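Local atomic coordinates of vacuolar aminopeptidase 1 (Saccharomyces cerevisiae, PDB entry 5JGF), a protein that removes N-terminal amino acids, preferably neutral or hydrophobic ones, from peptides and proteins as a zinc-dependent dodecameric vacuolar aminopeptidase, and is the major cargo of the cytoplasm-to-vacuole targeting pathway. Residues G67-A72 / G310-S315; K98-S103 / D179-T184; H217-V222 / V228-L233; T293-E298 / Q306-G311; D344-Y349 / T370-P375. All coordinates share one frame; numbering follows the deposited sequence.

Interaction 1 of 5, residues G67-A72 / G310-S315; sequences GTNLSA and GGLLES
Leu312 lays its CD2 methyl over one face of the Asn69 amide. The evidence is the near-equal spacing: CD2 of Leu312 is 3.4 Å from ND2 of Asn69 and 3.5 Å from both CG and OD1 of Asn69, so the methyl meets the flat group as a whole. The side chains run alongside each other but head opposite ways, and CB of Leu312 lies 3.5 Å from Asn69 OD1. Asn69 points its CG opposite to its own backbone N (chi1 -176°), and this extended setting carries the amide off the strand toward the first turn of the helix. Two residues on, Ser71 offers its CB, 3.9 Å from the same CD2 of Leu312, while its hydroxyl turns to Thr293 on the adjoining strand. The amide itself is held from the sheet, for Asn69 ND2 is hydrogen-bonded to Leu294 O. A water 2.7 Å from Asn69 OD1 also accepts from Leu312 N, at 3.0 Å from that N. Gly311 is the N-cap of helix 312-324, so that water serves an amide of the first turn, and strand 69-76 begins here with a classic beta bulge at Thr68 and Asn69 facing Arg65. With polar ends satisfied by sheet and water and a leucine methyl over the amide face, strand and helix meet through apolar packing and one bridging water rather than a direct hydrogen bond.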
# COMPACT_ATOMS: atom_id res chain seq x y z
N GLY D 67 46.69 -2.49 -27.02
CA GLY D 67 46.80 -3.93 -26.89
C GLY D 67 45.45 -4.63 -26.87
O GLY D 67 45.37 -5.83 -26.63
N THR D 68 44.38 -3.88 -27.14
CA THR D 68 43.02 -4.42 -27.12
C THR D 68 42.14 -3.96 -28.28
O THR D 68 40.96 -4.30 -28.34
CB THR D 68 42.30 -4.01 -25.82
OG1 THR D 68 42.21 -2.58 -25.76
CG2 THR D 68 43.05 -4.50 -24.60
N ASN D 69 42.72 -3.20 -29.20
CA ASN D 69 42.01 -2.63 -30.35
C ASN D 69 42.90 -2.94 -31.56
O ASN D 69 44.01 -2.40 -31.66
CB ASN D 69 41.87 -1.12 -30.10
CG ASN D 69 41.07 -0.38 -31.17
OD1 ASN D 69 41.10 0.85 -31.20
ND2 ASN D 69 40.35 -1.10 -32.02
N LEU D 70 42.43 -3.80 -32.46
CA LEU D 70 43.23 -4.19 -33.62
C LEU D 70 42.53 -3.97 -34.95
O LEU D 70 41.32 -4.14 -35.07
CB LEU D 70 43.62 -5.67 -33.48
CG LEU D 70 44.44 -6.35 -34.59
CD1 LEU D 70 45.21 -7.52 -34.00
CD2 LEU D 70 43.54 -6.83 -35.72
N SER D 71 43.31 -3.56 -35.95
CA SER D 71 42.78 -3.34 -37.28
C SER D 71 43.70 -4.01 -38.30
O SER D 71 44.88 -3.68 -38.38
CB SER D 71 42.68 -1.85 -37.60
OG SER D 71 42.14 -1.65 -38.90
N ALA D 72 43.15 -4.96 -39.04
CA ALA D 72 43.91 -5.67 -40.06
C ALA D 72 43.34 -5.20 -41.38
O ALA D 72 42.12 -5.09 -41.53
CB ALA D 72 43.72 -7.17 -39.91
N GLY D 310 36.66 5.70 -30.69
CA GLY D 310 38.06 6.12 -30.69
C GLY D 310 38.63 6.29 -32.09
O GLY D 310 39.74 6.80 -32.26
N GLY D 311 37.87 5.84 -33.08
CA GLY D 311 38.25 5.99 -34.48
C GLY D 311 39.46 5.30 -35.09
O GLY D 311 40.06 5.85 -36.01
N LEU D 312 39.82 4.11 -34.63
CA LEU D 312 40.97 3.43 -35.22
C LEU D 312 40.73 3.13 -36.70
O LEU D 312 41.65 3.21 -37.51
CB LEU D 312 41.28 2.13 -34.47
CG LEU D 312 42.47 1.34 -35.02
CD1 LEU D 312 43.73 2.20 -34.97
CD2 LEU D 312 42.66 0.06 -34.22
N LEU D 313 39.49 2.78 -37.05
CA LEU D 313 39.15 2.48 -38.44
C LEU D 313 39.43 3.68 -39.34
O LEU D 313 40.11 3.57 -40.35
CB LEU D 313 37.68 2.10 -38.56
CG LEU D 313 37.14 1.97 -39.99
CD1 LEU D 313 37.81 0.81 -40.71
CD2 LEU D 313 35.63 1.78 -39.95
N GLU D 314 38.87 4.83 -38.95
CA GLU D 314 39.04 6.06 -39.70
C GLU D 314 40.52 6.42 -39.80
O GLU D 314 40.99 6.90 -40.84
CB GLU D 314 38.28 7.21 -39.03
CG GLU D 314 36.76 7.01 -38.91
CD GLU D 314 36.33 6.34 -37.61
OE1 GLU D 314 36.63 5.15 -37.40
OE2 GLU D 314 35.68 7.02 -36.78
N SER D 315 41.26 6.18 -38.72
CA SER D 315 42.69 6.47 -38.70
C SER D 315 43.44 5.62 -39.71
O SER D 315 44.27 6.12 -40.47
CB SER D 315 43.25 6.23 -37.30
OG SER D 315 44.66 6.39 -37.29
O HOH W 1 39.25 2.68 -32.07

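Interaction 2 of 5, residues K98-S103 / D179-T184; sequences KLKPVS and DKEDQT
Lys100 reaches across to Glu181 with its whole length, a fact that the backbones confirm, since the closest CA atoms, those of the same two residues, are 11.4 Å apart. From CB, which points toward the loop, the chain sets out with CG opposite the carbonyl carbon (chi1 -79°) and runs nearly straight through CD to CE. The Lys100 side chain also packs on Ala115 of strand 112-119, and CE is the first atom to feel the partner, 3.8 Å from Glu181 OE1. A bend at chi4 then delivers NZ of Lys100 to OE1 of Glu181 at 2.8 Å, a salt bridge met on the syn side and 18° out of the carboxylate plane. The segment 98-103 runs off strand 96-99 of the six-stranded antiparallel sheet, and Glu181 sits in the loop leading to strand 187-189, where an Asx turn shapes the chain: Asp179 OD2 accepts from Glu181 N and Asp182 N, both at 2.8 Å, from opposite faces of its plane. NZ of Lys100 also donates to a water at 2.8 Å, which in turn gives a proton to Glu181 OE2 at 2.7 Å, so both carboxylate oxygens are engaged. Glu181 OE1 takes a further bond from the backbone N of Asn407 of a neighbouring subunit.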
# COMPACT_ATOMS: atom_id res chain seq x y z
N LYS D 98 36.85 -7.69 -13.17
CA LYS D 98 38.19 -7.10 -13.09
C LYS D 98 38.71 -6.98 -11.66
O LYS D 98 37.97 -6.57 -10.77
CB LYS D 98 38.16 -5.69 -13.69
CG LYS D 98 37.83 -5.61 -15.17
CD LYS D 98 39.02 -6.06 -16.00
CE LYS D 98 38.84 -5.74 -17.47
NZ LYS D 98 40.08 -6.09 -18.22
N LEU D 99 39.97 -7.33 -11.44
CA LEU D 99 40.53 -7.16 -10.11
C LEU D 99 40.59 -5.65 -9.91
O LEU D 99 40.86 -4.91 -10.85
CB LEU D 99 41.95 -7.74 -10.02
CG LEU D 99 42.07 -9.13 -9.41
CD1 LEU D 99 41.45 -10.15 -10.35
CD2 LEU D 99 43.54 -9.45 -9.17
N LYS D 100 40.32 -5.20 -8.69
CA LYS D 100 40.36 -3.77 -8.41
C LYS D 100 41.82 -3.31 -8.33
O LYS D 100 42.73 -4.13 -8.20
CB LYS D 100 39.64 -3.48 -7.09
CG LYS D 100 38.12 -3.45 -7.23
CD LYS D 100 37.43 -3.44 -5.88
CE LYS D 100 35.92 -3.24 -6.04
NZ LYS D 100 35.18 -3.95 -4.95
N PRO D 101 42.06 -1.99 -8.45
CA PRO D 101 43.42 -1.42 -8.39
C PRO D 101 44.15 -1.99 -7.18
O PRO D 101 45.35 -2.26 -7.22
CB PRO D 101 43.15 0.07 -8.28
CG PRO D 101 41.96 0.23 -9.17
CD PRO D 101 41.08 -0.93 -8.75
N VAL D 102 43.41 -2.16 -6.09
CA VAL D 102 43.94 -2.76 -4.87
C VAL D 102 42.97 -3.91 -4.62
O VAL D 102 41.84 -3.69 -4.20
CB VAL D 102 43.90 -1.79 -3.66
CG1 VAL D 102 44.37 -2.51 -2.40
CG2 VAL D 102 44.78 -0.57 -3.93
N SER D 103 43.41 -5.13 -4.91
CA SER D 103 42.54 -6.29 -4.73
C SER D 103 42.68 -6.89 -3.34
O SER D 103 41.94 -7.80 -2.97
CB SER D 103 42.86 -7.37 -5.77
OG SER D 103 44.08 -8.02 -5.46
N ASP D 179 24.19 -8.24 -3.61
CA ASP D 179 24.98 -7.02 -3.66
C ASP D 179 26.33 -7.33 -4.30
O ASP D 179 27.06 -8.21 -3.84
CB ASP D 179 25.19 -6.49 -2.24
CG ASP D 179 25.85 -5.14 -2.21
OD1 ASP D 179 25.14 -4.14 -1.96
OD2 ASP D 179 27.08 -5.07 -2.45
N LYS D 180 26.67 -6.60 -5.37
CA LYS D 180 27.92 -6.83 -6.09
C LYS D 180 29.19 -6.45 -5.34
O LYS D 180 30.28 -6.88 -5.70
CB LYS D 180 27.89 -6.12 -7.44
CG LYS D 180 26.79 -6.63 -8.37
CD LYS D 180 26.95 -6.09 -9.79
CE LYS D 180 26.85 -4.57 -9.84
NZ LYS D 180 25.50 -4.08 -9.43
N GLU D 181 29.06 -5.64 -4.29
CA GLU D 181 30.22 -5.23 -3.51
C GLU D 181 30.43 -6.09 -2.26
O GLU D 181 31.56 -6.47 -1.94
CB GLU D 181 30.09 -3.76 -3.11
CG GLU D 181 31.18 -3.21 -2.20
CD GLU D 181 32.56 -3.23 -2.83
OE1 GLU D 181 32.66 -3.02 -4.06
OE2 GLU D 181 33.55 -3.44 -2.10
N ASP D 182 29.34 -6.41 -1.57
CA ASP D 182 29.45 -7.18 -0.33
C ASP D 182 29.13 -8.67 -0.37
O ASP D 182 29.55 -9.40 0.52
CB ASP D 182 28.56 -6.55 0.75
CG ASP D 182 28.93 -5.11 1.03
OD1 ASP D 182 30.14 -4.81 1.07
OD2 ASP D 182 28.01 -4.29 1.24
N GLN D 183 28.41 -9.12 -1.38
CA GLN D 183 28.05 -10.53 -1.41
C GLN D 183 28.68 -11.39 -2.50
O GLN D 183 28.96 -12.56 -2.28
CB GLN D 183 26.52 -10.66 -1.46
CG GLN D 183 25.83 -9.97 -0.29
CD GLN D 183 24.32 -10.16 -0.30
OE1 GLN D 183 23.64 -9.83 -1.26
NE2 GLN D 183 23.79 -10.71 0.80
N THR D 184 28.92 -10.81 -3.67
CA THR D 184 29.52 -11.57 -4.76
C THR D 184 31.03 -11.35 -4.81
O THR D 184 31.55 -10.76 -5.75
CB THR D 184 28.89 -11.18 -6.10
OG1 THR D 184 29.12 -9.79 -6.34
CG2 THR D 184 27.39 -11.43 -6.08
O HOH W 2 36.15 -4.26 -2.30

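Interaction 3 of 5, residues H217-V222 / V228-L233; sequences HLLRYV and VEVSEL
Leu219 and Leu233 meet through their methyls, CD2 of Leu219 standing 4.0 Å from CD1 of Leu233. The same Leu233 CD1 has two more neighbours on the helix: CG2 of Val222 at 4.1 Å and, closer still, the backbone O of Leu219 at 3.7 Å. Beside it Val230 straddles the helix surface with both branches. Its CG1, opposite its own backbone N (chi1 171°), approaches CB of Leu219 at 4.1 Å, and its CG2 lies 3.8 Å from CA of Arg220 and 4.0 Å from CG of Arg220. These contacts close the connection between helix 216-226 and strand 233-242: after the helix the chain turns, and a 3-10 turn at 230-232 packs against the helix flank. Besides its backbone bonds, the turn is held by Glu229 N, which donates to Glu232 OE1 at 2.8 Å in an almost straight bond (174°), and Lys142 adds a salt bridge to that same oxygen. Farther out, strand 132-140 closes the apolar side through Leu138, which touches both Val222 and Leu233. Arg220 extends its guanidinium away to Glu205, a salt bridge made through NE, and to the carbonyl of Glu199.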
# COMPACT_ATOMS: atom_id res chain seq x y z
N HIS D 217 50.66 -13.72 -2.01
CA HIS D 217 50.44 -15.00 -2.68
C HIS D 217 50.09 -14.78 -4.15
O HIS D 217 50.63 -15.46 -5.03
CB HIS D 217 49.32 -15.78 -1.99
N LEU D 218 49.20 -13.83 -4.40
CA LEU D 218 48.79 -13.52 -5.77
C LEU D 218 49.95 -12.93 -6.57
O LEU D 218 50.16 -13.30 -7.73
CB LEU D 218 47.62 -12.53 -5.77
CG LEU D 218 47.15 -12.04 -7.15
CD1 LEU D 218 46.75 -13.22 -8.03
CD2 LEU D 218 45.96 -11.10 -6.97
N LEU D 219 50.71 -12.03 -5.96
CA LEU D 219 51.85 -11.42 -6.64
C LEU D 219 52.87 -12.48 -7.04
O LEU D 219 53.38 -12.48 -8.17
CB LEU D 219 52.51 -10.36 -5.76
CG LEU D 219 51.67 -9.10 -5.49
CD1 LEU D 219 52.42 -8.14 -4.58
CD2 LEU D 219 51.33 -8.43 -6.82
N ARG D 220 53.17 -13.40 -6.13
CA ARG D 220 54.13 -14.47 -6.41
C ARG D 220 53.62 -15.38 -7.52
O ARG D 220 54.39 -15.80 -8.39
CB ARG D 220 54.39 -15.31 -5.15
CG ARG D 220 55.18 -14.59 -4.07
CD ARG D 220 55.15 -15.37 -2.76
NE ARG D 220 55.99 -14.75 -1.74
CZ ARG D 220 55.92 -15.04 -0.45
NH1 ARG D 220 55.04 -15.93 -0.00
NH2 ARG D 220 56.73 -14.42 0.41
N TYR D 221 52.33 -15.66 -7.49
CA TYR D 221 51.72 -16.53 -8.49
C TYR D 221 51.78 -15.97 -9.91
O TYR D 221 52.22 -16.66 -10.83
CB TYR D 221 50.26 -16.83 -8.10
CG TYR D 221 49.56 -17.75 -9.08
CD1 TYR D 221 48.58 -17.26 -9.94
CD2 TYR D 221 49.90 -19.10 -9.17
CE1 TYR D 221 47.97 -18.09 -10.88
CE2 TYR D 221 49.29 -19.93 -10.10
CZ TYR D 221 48.33 -19.42 -10.95
OH TYR D 221 47.75 -20.24 -11.89
N VAL D 222 51.36 -14.72 -10.10
CA VAL D 222 51.39 -14.14 -11.44
C VAL D 222 52.81 -13.85 -11.91
O VAL D 222 53.08 -13.85 -13.11
CB VAL D 222 50.54 -12.85 -11.53
CG1 VAL D 222 49.08 -13.16 -11.22
CG2 VAL D 222 51.07 -11.80 -10.58
N VAL D 228 58.89 -13.66 -14.06
CA VAL D 228 59.60 -12.48 -13.58
C VAL D 228 59.61 -12.48 -12.06
O VAL D 228 58.97 -13.33 -11.43
CB VAL D 228 58.94 -11.18 -14.07
CG1 VAL D 228 58.90 -11.15 -15.59
CG2 VAL D 228 57.53 -11.05 -13.50
N GLU D 229 60.33 -11.54 -11.47
CA GLU D 229 60.40 -11.44 -10.02
C GLU D 229 59.29 -10.51 -9.52
O GLU D 229 58.88 -9.59 -10.23
CB GLU D 229 61.76 -10.88 -9.58
CG GLU D 229 62.95 -11.72 -10.01
CD GLU D 229 62.87 -13.15 -9.52
OE1 GLU D 229 62.66 -13.35 -8.30
OE2 GLU D 229 63.01 -14.08 -10.34
N VAL D 230 58.82 -10.75 -8.30
CA VAL D 230 57.76 -9.92 -7.72
C VAL D 230 58.20 -8.45 -7.69
O VAL D 230 57.40 -7.55 -8.00
CB VAL D 230 57.41 -10.38 -6.29
CG1 VAL D 230 56.47 -9.37 -5.62
CG2 VAL D 230 56.74 -11.75 -6.33
N SER D 231 59.45 -8.20 -7.33
CA SER D 231 59.97 -6.83 -7.27
C SER D 231 59.86 -6.11 -8.60
O SER D 231 59.82 -4.88 -8.65
CB SER D 231 61.44 -6.85 -6.83
OG SER D 231 62.24 -7.53 -7.78
N GLU D 232 59.80 -6.87 -9.69
CA GLU D 232 59.72 -6.30 -11.02
C GLU D 232 58.31 -5.92 -11.47
O GLU D 232 58.14 -5.21 -12.46
CB GLU D 232 60.36 -7.26 -12.03
CG GLU D 232 61.78 -7.66 -11.64
CD GLU D 232 62.42 -8.63 -12.61
OE1 GLU D 232 61.82 -9.69 -12.88
OE2 GLU D 232 63.54 -8.33 -13.09
N LEU D 233 57.30 -6.38 -10.74
CA LEU D 233 55.92 -6.07 -11.09
C LEU D 233 55.58 -4.61 -10.75
O LEU D 233 55.80 -4.17 -9.62
CB LEU D 233 54.95 -6.99 -10.34
CG LEU D 233 55.08 -8.50 -10.56
CD1 LEU D 233 54.09 -9.22 -9.66
CD2 LEU D 233 54.83 -8.85 -12.02

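Interaction 4 of 5, residues T293-E298 / Q306-G311; sequences TLYDNE and QGAKGG
This is a mixed contact, part backbone bonding and part ring packing, between the end of strand 289-295 and the returning loop that leads into helix 312-324. Asp296 N donates to Gln306 O at 3.0 Å and 161°, and next to this bond CA of Gly307 makes a CA-H...O contact of 3.2 Å to Asp296 O. Tyr295 supplies the ring: CA of Ala308 lies over one face, 3.8 Å from the centroid and 26° off the normal, a CH-pi contact offset toward the rim. Two waters bridge the segments, one between Tyr295 OH and Ala308 O, the other between Asp296 O and Ala308 N. Gln306 folds back: chi1 of 59°, with CG between backbone N and carbonyl carbon, sets CG 3.5 Å from Asp296 OD1, and a further bend at chi2 turns OE1 to accept a bent bond from Asn297 ND2 at 2.8 Å. That ND2 is also bonded to Thr304. With an alanine here in place of Gln306, the Asn297 amide would probably lose one acceptor and a gap would be likely to open beside the Asp296 carboxylate. Asp296 OD2 in turn accepts from Asn297 N at 2.6 Å, bracing a residue of positive phi. The turn leads directly into Glu298 and Glu299, zinc-binding residues of the active site, a strand-end placement of metal ligands characteristic of zinc exopeptidases of this clan.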
# COMPACT_ATOMS: atom_id res chain seq x y z
N THR D 293 38.20 -4.63 -38.32
CA THR D 293 38.69 -3.87 -37.19
C THR D 293 37.96 -4.37 -35.96
O THR D 293 36.73 -4.47 -35.95
CB THR D 293 38.48 -2.37 -37.41
OG1 THR D 293 39.24 -1.95 -38.56
CG2 THR D 293 38.95 -1.57 -36.20
N LEU D 294 38.74 -4.71 -34.93
CA LEU D 294 38.24 -5.26 -33.68
C LEU D 294 38.38 -4.22 -32.57
O LEU D 294 39.47 -3.73 -32.29
CB LEU D 294 39.04 -6.51 -33.32
CG LEU D 294 39.11 -7.55 -34.44
CD1 LEU D 294 39.98 -8.72 -34.00
CD2 LEU D 294 37.71 -8.02 -34.81
N TYR D 295 37.25 -3.91 -31.93
CA TYR D 295 37.21 -2.90 -30.88
C TYR D 295 37.08 -3.43 -29.46
O TYR D 295 36.55 -4.51 -29.22
CB TYR D 295 36.04 -1.95 -31.13
CG TYR D 295 36.12 -1.22 -32.45
CD1 TYR D 295 36.92 -0.08 -32.59
CD2 TYR D 295 35.40 -1.66 -33.56
CE1 TYR D 295 36.99 0.59 -33.81
CE2 TYR D 295 35.47 -1.00 -34.78
CZ TYR D 295 36.27 0.12 -34.90
OH TYR D 295 36.34 0.78 -36.10
N ASP D 296 37.58 -2.63 -28.52
CA ASP D 296 37.50 -2.94 -27.10
C ASP D 296 36.34 -2.08 -26.60
O ASP D 296 35.78 -1.28 -27.35
CB ASP D 296 38.81 -2.50 -26.42
CG ASP D 296 38.91 -2.94 -24.96
OD1 ASP D 296 39.90 -2.55 -24.30
OD2 ASP D 296 38.02 -3.68 -24.47
N ASN D 297 35.96 -2.29 -25.34
CA ASN D 297 34.93 -1.50 -24.68
C ASN D 297 33.54 -1.29 -25.28
O ASN D 297 32.89 -0.30 -24.96
CB ASN D 297 35.52 -0.13 -24.33
CG ASN D 297 36.80 -0.24 -23.51
OD1 ASN D 297 36.92 -1.11 -22.64
ND2 ASN D 297 37.74 0.64 -23.77
N GLU D 298 33.07 -2.19 -26.13
CA GLU D 298 31.72 -2.02 -26.67
C GLU D 298 30.73 -2.24 -25.52
O GLU D 298 29.68 -1.59 -25.44
CB GLU D 298 31.45 -3.04 -27.78
CG GLU D 298 30.07 -2.93 -28.45
CD GLU D 298 28.93 -3.48 -27.60
OE1 GLU D 298 29.19 -4.38 -26.77
OE2 GLU D 298 27.78 -3.03 -27.77
N GLN D 306 40.13 3.15 -27.33
CA GLN D 306 40.24 1.81 -27.91
C GLN D 306 38.88 1.23 -28.30
O GLN D 306 38.78 0.08 -28.73
CB GLN D 306 40.96 0.86 -26.94
CG GLN D 306 40.30 0.69 -25.57
CD GLN D 306 40.83 1.64 -24.51
OE1 GLN D 306 40.31 1.71 -23.39
NE2 GLN D 306 41.88 2.38 -24.85
N GLY D 307 37.83 2.04 -28.16
CA GLY D 307 36.49 1.62 -28.53
C GLY D 307 36.15 2.16 -29.91
O GLY D 307 36.93 2.92 -30.48
N ALA D 308 34.98 1.80 -30.43
CA ALA D 308 34.57 2.26 -31.76
C ALA D 308 34.61 3.77 -31.92
O ALA D 308 34.94 4.27 -33.00
CB ALA D 308 33.18 1.73 -32.10
N LYS D 309 34.26 4.51 -30.87
CA LYS D 309 34.26 5.96 -30.96
C LYS D 309 35.67 6.54 -30.97
O LYS D 309 35.85 7.73 -31.25
CB LYS D 309 33.44 6.55 -29.80
CG LYS D 309 31.96 6.15 -29.84
CD LYS D 309 31.18 6.72 -28.65
CE LYS D 309 29.73 6.24 -28.64
NZ LYS D 309 28.94 6.77 -29.79
N GLY D 310 36.66 5.70 -30.69
CA GLY D 310 38.06 6.12 -30.69
C GLY D 310 38.63 6.29 -32.09
O GLY D 310 39.74 6.80 -32.26
N GLY D 311 37.87 5.84 -33.08
CA GLY D 311 38.25 5.99 -34.48
C GLY D 311 39.46 5.30 -35.09
O GLY D 311 40.06 5.85 -36.01
O HOH W 3 36.50 3.46 -35.37
O HOH W 4 33.62 -0.33 -29.10

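Interaction 5 of 5, residues D344-Y349 / T370-P375; sequences DVNHLY and TLSLDP. With ZN (zinc ion), chain K.
One of the two active-site zinc ions and the strand that bears Asp344, one of its ligands, frame this contact. Asp344 grips the metal with both oxygens, unevenly: OD1 is 2.1 Å and OD2 2.5 Å from the zinc ion, whose shell is completed by two waters, His91 and Asp262. Behind this ligand Asn346 reaches to the other segment. Its ND2 gives both N-H groups away, one to Ser372 OG at 2.9 Å in a nearly straight bond (176°), the other to Thr370 O at 3.0 Å, which it meets well above the carbonyl plane. Both acceptors lie close to the amide plane of Asn346, and this fixes its rotation despite an unusual chi1 of 33°. Its OD1 is turned to Thr370 CB, 3.3 Å away. A leucine in place of Asn346 would leave Thr370 O and Ser372 OG without this donor and is likely to loosen the link between the two strand ends. A water bridges Asp344 O, at 2.8 Å, to Ser372 OG, tying the ligand's own backbone to the same serine. In the sheet, strand 426-434 lies between strands 339-347 and 369-372, with Ala433 touching the Asn346 side chain, while Val345 packs on helix 261-278.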
# COMPACT_ATOMS: atom_id res chain seq x y z
N ASP D 344 27.96 -7.95 -34.77
CA ASP D 344 27.81 -8.19 -33.34
C ASP D 344 26.71 -9.23 -33.19
O ASP D 344 25.69 -9.17 -33.87
CB ASP D 344 27.42 -6.89 -32.61
CG ASP D 344 27.67 -6.96 -31.12
OD1 ASP D 344 28.01 -8.05 -30.62
OD2 ASP D 344 27.52 -5.92 -30.43
N VAL D 345 26.94 -10.20 -32.32
CA VAL D 345 25.96 -11.26 -32.11
C VAL D 345 24.58 -10.71 -31.76
O VAL D 345 24.47 -9.67 -31.11
CB VAL D 345 26.41 -12.21 -30.97
CG1 VAL D 345 27.67 -12.96 -31.39
CG2 VAL D 345 26.67 -11.40 -29.69
N ASN D 346 23.54 -11.38 -32.24
CA ASN D 346 22.19 -10.98 -31.92
C ASN D 346 21.51 -12.16 -31.24
O ASN D 346 22.16 -13.16 -30.92
CB ASN D 346 21.41 -10.50 -33.16
CG ASN D 346 21.82 -11.22 -34.42
OD1 ASN D 346 21.99 -12.44 -34.42
ND2 ASN D 346 21.95 -10.47 -35.51
N HIS D 347 20.20 -12.08 -31.03
CA HIS D 347 19.50 -13.11 -30.27
C HIS D 347 18.81 -14.26 -30.98
O HIS D 347 17.89 -14.05 -31.77
CB HIS D 347 18.48 -12.44 -29.35
CG HIS D 347 19.05 -11.34 -28.52
ND1 HIS D 347 19.84 -11.57 -27.42
CD2 HIS D 347 18.94 -9.99 -28.63
CE1 HIS D 347 20.20 -10.42 -26.89
NE2 HIS D 347 19.67 -9.44 -27.61
N LEU D 348 19.23 -15.48 -30.66
CA LEU D 348 18.59 -16.67 -31.20
C LEU D 348 17.25 -16.78 -30.48
O LEU D 348 17.14 -16.41 -29.31
CB LEU D 348 19.39 -17.93 -30.89
CG LEU D 348 20.48 -18.40 -31.86
CD1 LEU D 348 21.17 -19.63 -31.27
CD2 LEU D 348 19.85 -18.73 -33.21
N TYR D 349 16.25 -17.30 -31.17
CA TYR D 349 14.94 -17.51 -30.56
C TYR D 349 15.13 -18.45 -29.37
O TYR D 349 15.75 -19.50 -29.50
CB TYR D 349 14.01 -18.18 -31.57
CG TYR D 349 12.63 -18.48 -31.04
CD1 TYR D 349 11.69 -17.46 -30.87
CD2 TYR D 349 12.25 -19.78 -30.73
CE1 TYR D 349 10.40 -17.74 -30.40
CE2 TYR D 349 10.97 -20.07 -30.26
CZ TYR D 349 10.05 -19.04 -30.10
OH TYR D 349 8.78 -19.32 -29.65
N THR D 370 22.48 -13.34 -39.28
CA THR D 370 21.24 -12.69 -38.91
C THR D 370 21.36 -11.18 -39.03
O THR D 370 22.26 -10.57 -38.46
CB THR D 370 20.81 -13.05 -37.47
OG1 THR D 370 20.57 -14.46 -37.40
CG2 THR D 370 19.53 -12.30 -37.08
N LEU D 371 20.45 -10.59 -39.79
CA LEU D 371 20.43 -9.15 -39.99
C LEU D 371 19.73 -8.53 -38.78
O LEU D 371 18.67 -9.00 -38.36
CB LEU D 371 19.66 -8.84 -41.28
CG LEU D 371 20.11 -7.69 -42.18
CD1 LEU D 371 21.62 -7.71 -42.40
CD2 LEU D 371 19.37 -7.82 -43.50
N SER D 372 20.34 -7.49 -38.21
CA SER D 372 19.76 -6.81 -37.05
C SER D 372 19.05 -5.56 -37.54
O SER D 372 19.67 -4.65 -38.11
CB SER D 372 20.85 -6.43 -36.05
OG SER D 372 21.47 -7.58 -35.50
N LEU D 373 17.74 -5.52 -37.33
CA LEU D 373 16.93 -4.41 -37.79
C LEU D 373 16.24 -3.68 -36.65
O LEU D 373 15.73 -4.31 -35.72
CB LEU D 373 15.87 -4.93 -38.77
CG LEU D 373 16.40 -5.70 -39.97
CD1 LEU D 373 15.59 -6.98 -40.15
CD2 LEU D 373 16.31 -4.83 -41.22
N ASP D 374 16.22 -2.35 -36.73
CA ASP D 374 15.57 -1.53 -35.71
C ASP D 374 15.24 -0.17 -36.31
O ASP D 374 16.11 0.51 -36.85
CB ASP D 374 16.48 -1.32 -34.50
CG ASP D 374 15.76 -0.63 -33.38
OD1 ASP D 374 14.95 -1.29 -32.70
OD2 ASP D 374 15.98 0.59 -33.17
N PRO D 375 13.97 0.24 -36.21
CA PRO D 375 13.54 1.53 -36.75
C PRO D 375 13.81 2.75 -35.86
O PRO D 375 13.58 3.88 -36.27
CB PRO D 375 12.06 1.31 -37.01
CG PRO D 375 11.66 0.46 -35.82
CD PRO D 375 12.80 -0.54 -35.73
ZN ZN K . 28.14 -7.54 -28.55
O HOH W 5 23.81 -7.17 -34.38
O HOH W 6 25.85 -8.25 -28.82
O HOH W 7 27.56 -6.36 -26.98

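Interactions 1 and 4 form one continuous region: their centres are 6 Å apart, they share Gly310 and Gly311, and Leu70 O lies 2.6 Å from Leu294 N on the neighbouring strand. Interaction 4 leads to the active site, where Glu298 OE2 comes within 3.9 Å of Asp344 OD2 of interaction 5, two acidic groups from different strand ends of the same sheet converging on the zinc centre. Interactions 2 and 3 belong to the other part of the chain, built round the six-stranded sheet, and touch through CD2 of Leu99 and CD2 of Leu218, 3.7 Å apart. Interaction 3 is remote from the metal, its centre about 44 Å from that of interaction 5.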